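Local coordinates for transcriptional regulator, MarR family (Silicibacter pomeroyi DSS-3, PDB 3BOQ), which probably binds DNA as a dimeric transcription factor of the MarR family, through a winged helix-turn-helix domain, at residues L47-A52 against I87-V92; A54-N59 against A106-A111; K67-L72 against G77-L82. All coordinates share one frame; numbering follows the deposited sequence.

Interaction 1 of 3, residues L47-A52 against I87-V92; sequences LAKFDA and IKDGMV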
ATOM      1  N   LEU B  47     -11.537   3.220  -2.535  1.00 57.64           N
ATOM      2  CA  LEU B  47     -11.131   2.164  -1.651  1.00 56.76           C
ATOM      3  C   LEU B  47     -11.001   2.680  -0.210  1.00 57.12           C
ATOM      4  O   LEU B  47     -11.450   2.014   0.722  1.00 57.10           O
ATOM      5  CB  LEU B  47      -9.834   1.533  -2.148  1.00 56.41           C
ATOM      6  CG  LEU B  47      -9.575   0.088  -1.751  1.00 55.63           C
ATOM      7  CD1 LEU B  47     -10.796  -0.781  -2.074  1.00 55.71           C
ATOM      8  CD2 LEU B  47      -8.267  -0.442  -2.424  1.00 56.12           C
ATOM      9  N   ALA B  48     -10.380   3.857  -0.030  1.00 56.81           N
ATOM     10  CA  ALA B  48     -10.272   4.483   1.299  1.00 57.06           C
ATOM     11  C   ALA B  48     -11.670   4.638   1.966  1.00 57.96           C
ATOM     12  O   ALA B  48     -11.844   4.291   3.141  1.00 58.71           O
ATOM     13  CB  ALA B  48      -9.532   5.818   1.212  1.00 55.70           C
ATOM     14  N   LYS B  49     -12.655   5.111   1.196  1.00 58.33           N
ATOM     15  CA  LYS B  49     -14.040   5.261   1.646  1.00 59.30           C
ATOM     16  C   LYS B  49     -14.739   3.947   1.964  1.00 59.94           C
ATOM     17  O   LYS B  49     -15.372   3.796   3.024  1.00 60.63           O
ATOM     18  CB  LYS B  49     -14.845   5.992   0.581  1.00 58.94           C
ATOM     19  CG  LYS B  49     -14.564   7.491   0.507  1.00 58.93           C
ATOM     20  CD  LYS B  49     -15.663   8.213  -0.222  1.00 57.80           C
ATOM     21  CE  LYS B  49     -15.289   9.632  -0.388  1.00 58.56           C
ATOM     22  NZ  LYS B  49     -16.239  10.305  -1.302  1.00 59.55           N
ATOM     23  N   PHE B  50     -14.649   3.009   1.022  1.00 60.61           N
ATOM     24  CA  PHE B  50     -15.168   1.661   1.203  1.00 60.38           C
ATOM     25  C   PHE B  50     -14.572   1.067   2.477  1.00 61.04           C
ATOM     26  O   PHE B  50     -15.306   0.534   3.315  1.00 60.93           O
ATOM     27  CB  PHE B  50     -14.847   0.777  -0.018  1.00 60.12           C
ATOM     28  CG  PHE B  50     -15.260  -0.654   0.171  1.00 60.51           C
ATOM     29  CD1 PHE B  50     -16.592  -1.032   0.002  1.00 61.11           C
ATOM     30  CD2 PHE B  50     -14.340  -1.608   0.608  1.00 61.33           C
ATOM     31  CE1 PHE B  50     -17.009  -2.342   0.229  1.00 60.86           C
ATOM     32  CE2 PHE B  50     -14.735  -2.936   0.830  1.00 63.54           C
ATOM     33  CZ  PHE B  50     -16.079  -3.307   0.633  1.00 61.43           C
ATOM     34  N   ASP B  51     -13.245   1.178   2.624  1.00 60.74           N
ATOM     35  CA  ASP B  51     -12.564   0.699   3.813  1.00 61.61           C
ATOM     36  C   ASP B  51     -13.141   1.233   5.147  1.00 62.42           C
ATOM     37  O   ASP B  51     -13.449   0.432   6.048  1.00 62.66           O
ATOM     38  CB  ASP B  51     -11.056   0.939   3.697  1.00 61.91           C
ATOM     39  CG  ASP B  51     -10.310   0.617   4.979  1.00 63.22           C
ATOM     40  OD1 ASP B  51     -10.644  -0.410   5.617  1.00 64.64           O
ATOM     41  OD2 ASP B  51      -9.396   1.402   5.350  1.00 64.35           O
ATOM     42  N   ALA B  52     -13.293   2.557   5.275  1.00 62.79           N
ATOM     43  CA  ALA B  52     -13.951   3.161   6.446  1.00 63.35           C
ATOM     44  C   ALA B  52     -15.362   2.620   6.695  1.00 64.32           C
ATOM     45  O   ALA B  52     -15.718   2.251   7.826  1.00 63.48           O
ATOM     46  CB  ALA B  52     -13.978   4.683   6.323  1.00 63.16           C
ATOM     47  N   ILE B  87     -19.719  11.941   5.243  1.00 55.44           N
ATOM     48  CA  ILE B  87     -20.876  12.688   5.760  1.00 54.94           C
ATOM     49  C   ILE B  87     -21.506  13.522   4.640  1.00 56.11           C
ATOM     50  O   ILE B  87     -22.712  13.503   4.467  1.00 55.73           O
ATOM     51  CB  ILE B  87     -20.506  13.592   6.976  1.00 54.44           C
ATOM     52  CG1 ILE B  87     -20.184  12.747   8.214  1.00 53.13           C
ATOM     53  CG2 ILE B  87     -21.641  14.512   7.289  1.00 54.16           C
ATOM     54  CD1 ILE B  87     -19.475  13.470   9.330  1.00 52.82           C
ATOM     55  N   LYS B  88     -20.674  14.232   3.881  1.00 57.51           N
ATOM     56  CA  LYS B  88     -21.110  15.032   2.727  1.00 59.36           C
ATOM     57  C   LYS B  88     -21.743  14.164   1.600  1.00 59.34           C
ATOM     58  O   LYS B  88     -22.714  14.545   0.964  1.00 59.46           O
ATOM     59  CB  LYS B  88     -19.935  15.909   2.248  1.00 59.53           C
ATOM     60  CG  LYS B  88     -20.066  16.547   0.857  1.00 61.64           C
ATOM     61  CD  LYS B  88     -19.249  17.852   0.751  1.00 61.46           C
ATOM     62  CE  LYS B  88     -19.166  18.373  -0.700  1.00 62.84           C
ATOM     63  NZ  LYS B  88     -19.978  19.607  -0.954  1.00 63.61           N
ATOM     64  N   ASP B  89     -21.198  12.981   1.395  1.00 60.31           N
ATOM     65  CA  ASP B  89     -21.766  11.973   0.512  1.00 61.07           C
ATOM     66  C   ASP B  89     -23.090  11.351   1.005  1.00 60.64           C
ATOM     67  O   ASP B  89     -23.690  10.540   0.296  1.00 60.64           O
ATOM     68  CB  ASP B  89     -20.749  10.838   0.378  1.00 61.42           C
ATOM     69  CG  ASP B  89     -19.628  11.173  -0.579  1.00 64.85           C
ATOM     70  OD1 ASP B  89     -19.634  12.299  -1.151  1.00 66.03           O
ATOM     71  OD2 ASP B  89     -18.750  10.294  -0.766  1.00 68.54           O
ATOM     72  N   GLY B  90     -23.508  11.690   2.224  1.00 59.71           N
ATOM     73  CA  GLY B  90     -24.639  11.041   2.872  1.00 58.91           C
ATOM     74  C   GLY B  90     -24.467   9.586   3.280  1.00 59.12           C
ATOM     75  O   GLY B  90     -25.465   8.889   3.416  1.00 58.82           O
HETATM   76  N   MSE B  91     -23.216   9.129   3.463  1.00 58.95           N
HETATM   77  CA  MSE B  91     -22.916   7.757   3.909  1.00 59.38           C
HETATM   78  C   MSE B  91     -22.869   7.616   5.437  1.00 57.92           C
HETATM   79  O   MSE B  91     -23.211   6.583   5.973  1.00 57.31           O
HETATM   80  CB  MSE B  91     -21.578   7.252   3.315  1.00 60.88           C
HETATM   81  CG  MSE B  91     -21.438   7.359   1.773  1.00 64.24           C
HETATM   82 SE   MSE B  91     -22.564   6.043   0.769  1.00 79.55          SE
HETATM   83  CE  MSE B  91     -24.220   7.037   0.432  1.00 64.97           C
ATOM     84  N   VAL B  92     -22.422   8.664   6.125  1.00 56.99           N
ATOM     85  CA  VAL B  92     -22.251   8.632   7.580  1.00 55.68           C
ATOM     86  C   VAL B  92     -23.117   9.711   8.182  1.00 55.14           C
ATOM     87  O   VAL B  92     -23.206  10.799   7.636  1.00 55.61           O
ATOM     88  CB  VAL B  92     -20.735   8.800   7.977  1.00 56.14           C
ATOM     89  CG1 VAL B  92     -20.549   9.155   9.448  1.00 54.77           C
ATOM     90  CG2 VAL B  92     -19.934   7.557   7.603  1.00 53.71           C
TER
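K49 and D89 join helix 47-58 to the turn that follows helix 79-88 by a single salt bridge at the protein surface. The ionic part is compact: NZ of K49 donates a hydrogen bond to OD2 of D89 over 2.6 Å. The ammonium meets OD2 on its syn side, 22° out of the carboxylate plane, whereas OD1 of D89 stays 3.9 Å from K49 NZ, so the grip is one-pronged. The lysine runs extended beyond CG and crosses the aspartate side chain at about a right angle, and its extended chain carries NZ to the carboxylate; the two backbones remain well separated, with the CA atoms of K49 and M91 9.5 Å apart.

K49 and D89 are the one residue pair in touch, and the salt bridge is the whole of the direct contact between the two segments. CE of K49 follows NZ in, to 3.5 Å from OD2 of D89. The K49 side chain also touches R85 and L86 of helix 79-88. The nearby ammonium probably favours the ionised carboxylate.

Backbone bonds shape the acceptor side. Directly after D89, G90 takes a positive phi of 68° and closes a Schellman motif, its N bonded to O of I87, which turns the chain out of the helix.

Among its neighbours, the contact ties helix 47-58 to the turn that ends helix 79-88. F50 of helix 47-58 stacks on H123 of helix 110-130, and L47 touches both helix 12-43 and W21 of the second subunit. Beyond the bridge, M91 pairs with T109 through the backbone, next to the start of helix 110-130.

Interaction 2 of 3, residues A54-N59 against A106-A111; sequences AQLARN and AKLTDA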
ATOM      1  N   ALA B  54     -16.693  -0.220   5.814  1.00 66.14           N
ATOM      2  CA  ALA B  54     -16.623  -1.605   6.216  1.00 65.42           C
ATOM      3  C   ALA B  54     -16.461  -1.743   7.729  1.00 65.24           C
ATOM      4  O   ALA B  54     -17.078  -2.620   8.337  1.00 65.28           O
ATOM      5  CB  ALA B  54     -15.472  -2.302   5.477  1.00 65.48           C
ATOM      6  N   GLN B  55     -15.640  -0.880   8.329  1.00 65.06           N
ATOM      7  CA  GLN B  55     -15.415  -0.916   9.776  1.00 65.40           C
ATOM      8  C   GLN B  55     -16.688  -0.540  10.499  1.00 65.58           C
ATOM      9  O   GLN B  55     -17.040  -1.174  11.479  1.00 65.81           O
ATOM     10  CB  GLN B  55     -14.272   0.010  10.205  1.00 65.17           C
ATOM     11  CG  GLN B  55     -13.031  -0.103   9.351  1.00 66.10           C
ATOM     12  CD  GLN B  55     -12.680  -1.556   8.972  1.00 67.88           C
ATOM     13  OE1 GLN B  55     -12.436  -1.860   7.795  1.00 68.65           O
ATOM     14  NE2 GLN B  55     -12.673  -2.453   9.962  1.00 66.05           N
ATOM     15  N   LEU B  56     -17.386   0.465   9.977  1.00 65.87           N
ATOM     16  CA  LEU B  56     -18.648   0.917  10.538  1.00 66.48           C
ATOM     17  C   LEU B  56     -19.772  -0.095  10.341  1.00 67.53           C
ATOM     18  O   LEU B  56     -20.557  -0.307  11.258  1.00 67.94           O
ATOM     19  CB  LEU B  56     -19.046   2.290   9.981  1.00 65.90           C
ATOM     20  CG  LEU B  56     -17.965   3.376  10.073  1.00 65.58           C
ATOM     21  CD1 LEU B  56     -18.334   4.583   9.251  1.00 63.61           C
ATOM     22  CD2 LEU B  56     -17.667   3.771  11.516  1.00 65.54           C
ATOM     23  N   ALA B  57     -19.870  -0.711   9.161  1.00 68.36           N
ATOM     24  CA  ALA B  57     -20.877  -1.761   8.949  1.00 69.13           C
ATOM     25  C   ALA B  57     -20.657  -2.962   9.878  1.00 69.84           C
ATOM     26  O   ALA B  57     -21.633  -3.581  10.304  1.00 70.27           O
ATOM     27  CB  ALA B  57     -20.927  -2.206   7.499  1.00 69.18           C
ATOM     28  N   ARG B  58     -19.393  -3.289  10.182  1.00 69.69           N
ATOM     29  CA  ARG B  58     -19.074  -4.333  11.158  1.00 70.60           C
ATOM     30  C   ARG B  58     -19.470  -3.909  12.595  1.00 69.53           C
ATOM     31  O   ARG B  58     -19.731  -4.766  13.453  1.00 69.33           O
ATOM     32  CB  ARG B  58     -17.580  -4.746  11.091  1.00 70.26           C
ATOM     33  CG  ARG B  58     -17.249  -6.073  11.863  1.00 72.65           C
ATOM     34  CD  ARG B  58     -15.806  -6.662  11.653  1.00 73.94           C
ATOM     35  NE  ARG B  58     -15.194  -6.327  10.347  1.00 81.71           N
ATOM     36  CZ  ARG B  58     -15.624  -6.738   9.143  1.00 84.34           C
ATOM     37  NH1 ARG B  58     -16.698  -7.524   9.020  1.00 85.06           N
ATOM     38  NH2 ARG B  58     -14.981  -6.340   8.042  1.00 85.14           N
ATOM     39  N   ASN B  59     -19.525  -2.593  12.832  1.00 68.58           N
ATOM     40  CA  ASN B  59     -19.741  -2.008  14.171  1.00 67.40           C
ATOM     41  C   ASN B  59     -20.941  -1.043  14.223  1.00 66.54           C
ATOM     42  O   ASN B  59     -20.748   0.171  14.280  1.00 66.28           O
ATOM     43  CB  ASN B  59     -18.480  -1.267  14.652  1.00 67.09           C
ATOM     44  CG  ASN B  59     -17.248  -2.168  14.737  1.00 67.28           C
ATOM     45  OD1 ASN B  59     -16.924  -2.709  15.806  1.00 66.51           O
ATOM     46  ND2 ASN B  59     -16.545  -2.310  13.621  1.00 66.37           N
ATOM     47  N   ALA B 106     -19.320   7.561  14.768  1.00 54.17           N
ATOM     48  CA  ALA B 106     -19.681   7.456  13.359  1.00 54.14           C
ATOM     49  C   ALA B 106     -20.526   6.211  13.066  1.00 54.49           C
ATOM     50  O   ALA B 106     -20.185   5.098  13.474  1.00 54.37           O
ATOM     51  CB  ALA B 106     -18.428   7.480  12.492  1.00 54.16           C
ATOM     52  N   LYS B 107     -21.640   6.433  12.370  1.00 54.88           N
ATOM     53  CA  LYS B 107     -22.597   5.405  11.983  1.00 55.42           C
ATOM     54  C   LYS B 107     -22.966   5.646  10.521  1.00 55.92           C
ATOM     55  O   LYS B 107     -23.073   6.790  10.068  1.00 55.62           O
ATOM     56  CB  LYS B 107     -23.882   5.508  12.809  1.00 55.32           C
ATOM     57  CG  LYS B 107     -23.892   4.882  14.206  1.00 55.45           C
ATOM     58  CD  LYS B 107     -25.204   5.303  14.918  1.00 56.07           C
ATOM     59  CE  LYS B 107     -25.204   5.108  16.445  1.00 57.18           C
ATOM     60  NZ  LYS B 107     -25.794   3.795  16.899  1.00 56.80           N
ATOM     61  N   LEU B 108     -23.163   4.560   9.784  1.00 56.71           N
ATOM     62  CA  LEU B 108     -23.680   4.621   8.418  1.00 56.86           C
ATOM     63  C   LEU B 108     -25.149   5.044   8.400  1.00 57.12           C
ATOM     64  O   LEU B 108     -25.952   4.522   9.171  1.00 57.66           O
ATOM     65  CB  LEU B 108     -23.551   3.233   7.805  1.00 57.12           C
ATOM     66  CG  LEU B 108     -22.438   2.760   6.874  1.00 56.32           C
ATOM     67  CD1 LEU B 108     -21.116   3.518   6.969  1.00 57.46           C
ATOM     68  CD2 LEU B 108     -22.281   1.299   7.088  1.00 54.05           C
ATOM     69  N   THR B 109     -25.496   6.003   7.540  1.00 57.07           N
ATOM     70  CA  THR B 109     -26.888   6.315   7.231  1.00 56.88           C
ATOM     71  C   THR B 109     -27.574   5.050   6.656  1.00 57.77           C
ATOM     72  O   THR B 109     -26.881   4.081   6.318  1.00 57.72           O
ATOM     73  CB  THR B 109     -26.989   7.488   6.205  1.00 56.78           C
ATOM     74  OG1 THR B 109     -26.402   7.094   4.969  1.00 57.20           O
ATOM     75  CG2 THR B 109     -26.270   8.730   6.670  1.00 55.11           C
ATOM     76  N   ASP B 110     -28.911   5.028   6.539  1.00 58.24           N
ATOM     77  CA  ASP B 110     -29.575   3.837   5.986  1.00 58.94           C
ATOM     78  C   ASP B 110     -29.095   3.578   4.563  1.00 59.94           C
ATOM     79  O   ASP B 110     -28.816   2.428   4.192  1.00 59.91           O
ATOM     80  CB  ASP B 110     -31.089   3.950   5.998  1.00 58.60           C
ATOM     81  CG  ASP B 110     -31.680   3.780   7.380  1.00 59.56           C
ATOM     82  OD1 ASP B 110     -30.931   3.321   8.279  1.00 59.00           O
ATOM     83  OD2 ASP B 110     -32.887   4.127   7.568  1.00 58.33           O
ATOM     84  N   ALA B 111     -28.988   4.662   3.789  1.00 60.89           N
ATOM     85  CA  ALA B 111     -28.522   4.623   2.409  1.00 61.88           C
ATOM     86  C   ALA B 111     -27.020   4.303   2.297  1.00 62.73           C
ATOM     87  O   ALA B 111     -26.586   3.718   1.308  1.00 63.28           O
ATOM     88  CB  ALA B 111     -28.874   5.934   1.676  1.00 61.55           C
TER
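With CG of L56 anti to the carbonyl carbon and beside the backbone N (chi1 -52°), and CD1 anti to CA (chi2 168°), the two methyls of this leucine spread towards different residues of 106-111. The contact lies in the winged helix-turn-helix domain, where the end of helix 47-58 meets the returning strand 105-106 of the wing and the linker into helix 110-130.

L56 touches both A106 and L108. Its CD2 methyl sits 3.9 Å from CB of A106 and 3.5 Å from the carbonyl O of A106, while CD1 packs 3.8 Å from CD1 of L108. The two leucine side chains pass at an oblique angle, and CD1 of L108 also rests near CB of L56. The other methyl of L108 turns to the next residue of the helix, so the fork of L108 straddles L56 and A57.

No hydrogen bond joins the two segments directly; their contact is van der Waals packing. L63 and L68 add to the apolar surroundings of L56, and F116 of helix 110-130 touches A57. Strand and linker have their own backbone ties: A106 pairs with L63 across the two-stranded sheet, and T109, as N-cap, directs OG1 to the backbone N of G112. On the helix side, CD2 of L108 lies 3.8 Å from both N and CB of A57.

Interaction 3 of 3, residues K67-L72 against G77-L82; sequences KLSGAL and GNVSGL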
ATOM      1  N   LYS B  67     -11.035   5.002  17.311  1.00 57.41           N
ATOM      2  CA  LYS B  67     -11.289   3.572  17.129  1.00 57.69           C
ATOM      3  C   LYS B  67     -11.561   3.223  15.665  1.00 58.08           C
ATOM      4  O   LYS B  67     -11.155   2.151  15.194  1.00 57.89           O
ATOM      5  CB  LYS B  67     -12.398   3.069  18.061  1.00 57.56           C
ATOM      6  CG  LYS B  67     -11.954   2.996  19.527  1.00 58.03           C
ATOM      7  CD  LYS B  67     -12.878   2.121  20.371  1.00 58.16           C
ATOM      8  CE  LYS B  67     -12.461   2.109  21.844  1.00 57.79           C
ATOM      9  NZ  LYS B  67     -11.147   1.440  22.069  1.00 56.98           N
ATOM     10  N   LEU B  68     -12.237   4.136  14.959  1.00 58.51           N
ATOM     11  CA  LEU B  68     -12.397   4.053  13.503  1.00 58.94           C
ATOM     12  C   LEU B  68     -11.039   4.063  12.809  1.00 59.08           C
ATOM     13  O   LEU B  68     -10.758   3.206  11.962  1.00 59.41           O
ATOM     14  CB  LEU B  68     -13.256   5.202  12.962  1.00 58.79           C
ATOM     15  CG  LEU B  68     -13.378   5.334  11.439  1.00 59.38           C
ATOM     16  CD1 LEU B  68     -13.895   4.059  10.810  1.00 60.39           C
ATOM     17  CD2 LEU B  68     -14.324   6.448  11.110  1.00 60.73           C
ATOM     18  N   SER B  69     -10.228   5.058  13.156  1.00 59.14           N
ATOM     19  CA  SER B  69      -8.894   5.232  12.617  1.00 59.01           C
ATOM     20  C   SER B  69      -8.062   3.969  12.859  1.00 59.52           C
ATOM     21  O   SER B  69      -7.384   3.470  11.901  1.00 59.89           O
ATOM     22  CB  SER B  69      -8.257   6.478  13.235  1.00 58.61           C
ATOM     23  OG  SER B  69      -6.843   6.498  13.133  1.00 58.83           O
ATOM     24  N   GLY B  70      -8.152   3.450  14.122  1.00 59.81           N
ATOM     25  CA  GLY B  70      -7.424   2.254  14.566  1.00 59.54           C
ATOM     26  C   GLY B  70      -7.772   0.962  13.821  1.00 59.97           C
ATOM     27  O   GLY B  70      -6.931  -0.003  13.781  1.00 59.89           O
ATOM     28  N   ALA B  71      -8.993   0.963  13.228  1.00 59.72           N
ATOM     29  CA  ALA B  71      -9.566  -0.229  12.578  1.00 60.14           C
ATOM     30  C   ALA B  71      -9.440  -0.209  11.045  1.00 60.67           C
ATOM     31  O   ALA B  71      -9.719  -1.200  10.369  1.00 61.43           O
ATOM     32  CB  ALA B  71     -11.052  -0.397  12.967  1.00 59.82           C
ATOM     33  N   LEU B  72      -9.062   0.938  10.495  1.00 61.03           N
ATOM     34  CA  LEU B  72      -8.861   1.098   9.063  1.00 60.79           C
ATOM     35  C   LEU B  72      -7.744   0.156   8.553  1.00 61.44           C
ATOM     36  O   LEU B  72      -6.679   0.019   9.169  1.00 60.23           O
ATOM     37  CB  LEU B  72      -8.518   2.565   8.758  1.00 60.31           C
ATOM     38  CG  LEU B  72      -9.536   3.544   8.160  1.00 60.37           C
ATOM     39  CD1 LEU B  72     -10.956   3.426   8.715  1.00 57.69           C
ATOM     40  CD2 LEU B  72      -9.004   4.947   8.326  1.00 60.03           C
ATOM     41  N   GLY B  77      -6.387   8.753   5.553  1.00 70.65           N
ATOM     42  CA  GLY B  77      -7.339   9.414   4.682  1.00 69.80           C
ATOM     43  C   GLY B  77      -7.565  10.775   5.317  1.00 69.51           C
ATOM     44  O   GLY B  77      -8.558  11.452   4.991  1.00 69.37           O
ATOM     45  N   ASN B  78      -6.600  11.187   6.174  1.00 68.83           N
ATOM     46  CA  ASN B  78      -6.810  12.172   7.268  1.00 67.42           C
ATOM     47  C   ASN B  78      -8.161  11.796   7.855  1.00 66.53           C
ATOM     48  O   ASN B  78      -9.190  12.310   7.425  1.00 66.90           O
ATOM     49  CB  ASN B  78      -6.773  13.629   6.765  1.00 67.41           C
ATOM     50  CG  ASN B  78      -7.435  14.633   7.740  1.00 66.98           C
ATOM     51  OD1 ASN B  78      -7.357  14.496   8.966  1.00 66.85           O
ATOM     52  ND2 ASN B  78      -8.077  15.653   7.178  1.00 65.43           N
ATOM     53  N   VAL B  79      -8.152  10.857   8.796  1.00 64.90           N
ATOM     54  CA  VAL B  79      -9.355  10.099   9.142  1.00 63.03           C
ATOM     55  C   VAL B  79     -10.649  10.965   9.268  1.00 61.98           C
ATOM     56  O   VAL B  79     -11.684  10.623   8.667  1.00 60.68           O
ATOM     57  CB  VAL B  79      -9.090   9.124  10.328  1.00 63.22           C
ATOM     58  CG1 VAL B  79      -8.659   9.877  11.574  1.00 64.27           C
ATOM     59  CG2 VAL B  79     -10.283   8.200  10.581  1.00 63.25           C
ATOM     60  N   SER B  80     -10.577  12.089  10.004  1.00 60.47           N
ATOM     61  CA  SER B  80     -11.746  12.978  10.130  1.00 59.01           C
ATOM     62  C   SER B  80     -12.127  13.624   8.788  1.00 57.94           C
ATOM     63  O   SER B  80     -13.308  13.738   8.470  1.00 57.48           O
ATOM     64  CB  SER B  80     -11.598  13.999  11.269  1.00 58.92           C
ATOM     65  OG  SER B  80     -10.760  15.074  10.905  1.00 59.00           O
ATOM     66  N   GLY B  81     -11.117  13.996   8.005  1.00 56.77           N
ATOM     67  CA  GLY B  81     -11.296  14.469   6.632  1.00 55.99           C
ATOM     68  C   GLY B  81     -11.890  13.413   5.719  1.00 55.49           C
ATOM     69  O   GLY B  81     -12.654  13.730   4.812  1.00 55.41           O
ATOM     70  N   LEU B  82     -11.543  12.158   5.964  1.00 55.05           N
ATOM     71  CA  LEU B  82     -12.180  11.027   5.298  1.00 55.10           C
ATOM     72  C   LEU B  82     -13.659  10.894   5.725  1.00 54.51           C
ATOM     73  O   LEU B  82     -14.542  10.778   4.880  1.00 54.84           O
ATOM     74  CB  LEU B  82     -11.409   9.729   5.574  1.00 55.18           C
ATOM     75  CG  LEU B  82     -12.076   8.469   5.015  1.00 57.02           C
ATOM     76  CD1 LEU B  82     -12.065   8.466   3.474  1.00 57.98           C
ATOM     77  CD2 LEU B  82     -11.401   7.238   5.562  1.00 57.25           C
TER
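V79 meets S69 and L72 at the heart of this contact between helix 65-71 and the start of helix 79-88, and the second segment leads up to it through a short loop. G77 comes first, with a positive phi of 122° at which a side chain would press on the preceding carbonyl O, so the backbone here suits a residue that has none. The carbonyl O of G77 accepts a hydrogen bond from NH2 of R85, a tie to the following helix. N78 occupies the N-cap position, and its carbonyl O receives the backbone N of L82 over 2.8 Å, closing the first helical turn.

V79 then projects towards helix 65-71. Its CG2 lies anti to the backbone N, while CG1 stands between that N and the carbonyl carbon (chi1 60°), and this rotation presents both methyls to S69. They straddle CB of S69, CG1 and CG2 of V79 each 3.8 Å from it. The serine thus packs mainly through its methylene, with its hydroxyl OG 4.1 Å from V79 CG1. CG2 of V79 has two further neighbours on the same helix and just beyond it: CG of L68 at 4.3 Å and CD2 of L72 at 4.2 Å. M65, one turn before S69, extends this apolar support of V79.

L82 adds the last contact, its CD2 methyl 4.3 Å from CD2 of L72. That methyl of L72 therefore touches both V79 and L82. L82 also packs on A52, which links the pair to helix 47-58.

Two short helices joined by a short loop and packed through leucine and valine side chains and the CB of a serine form the helix-turn-helix unit of MarR proteins; helix 79-88 probably corresponds to the recognition helix, which in relatives enters the DNA major groove.

In the fold
All three interactions lie within one winged helix-turn-helix domain, their centres 9 to 13 Å apart. Interactions 1 and 2 share helix 47-58, and interactions 1 and 3 share helix 79-88. In chain order the first segments run 47-52, 54-59 and 67-72, followed by 77-82, 87-92 and 106-111, so interaction 3, between sequence neighbours, falls within the spans of both others, whose segments alternate. Direct contacts join them: OG1 of T109 bonds to the carbonyl O of G90, V92 packs against K107, and D51 against L72. Helix 47-58 thus backs the helix-turn-helix pair and the wing strand together, an arrangement consistent with presenting both to DNA.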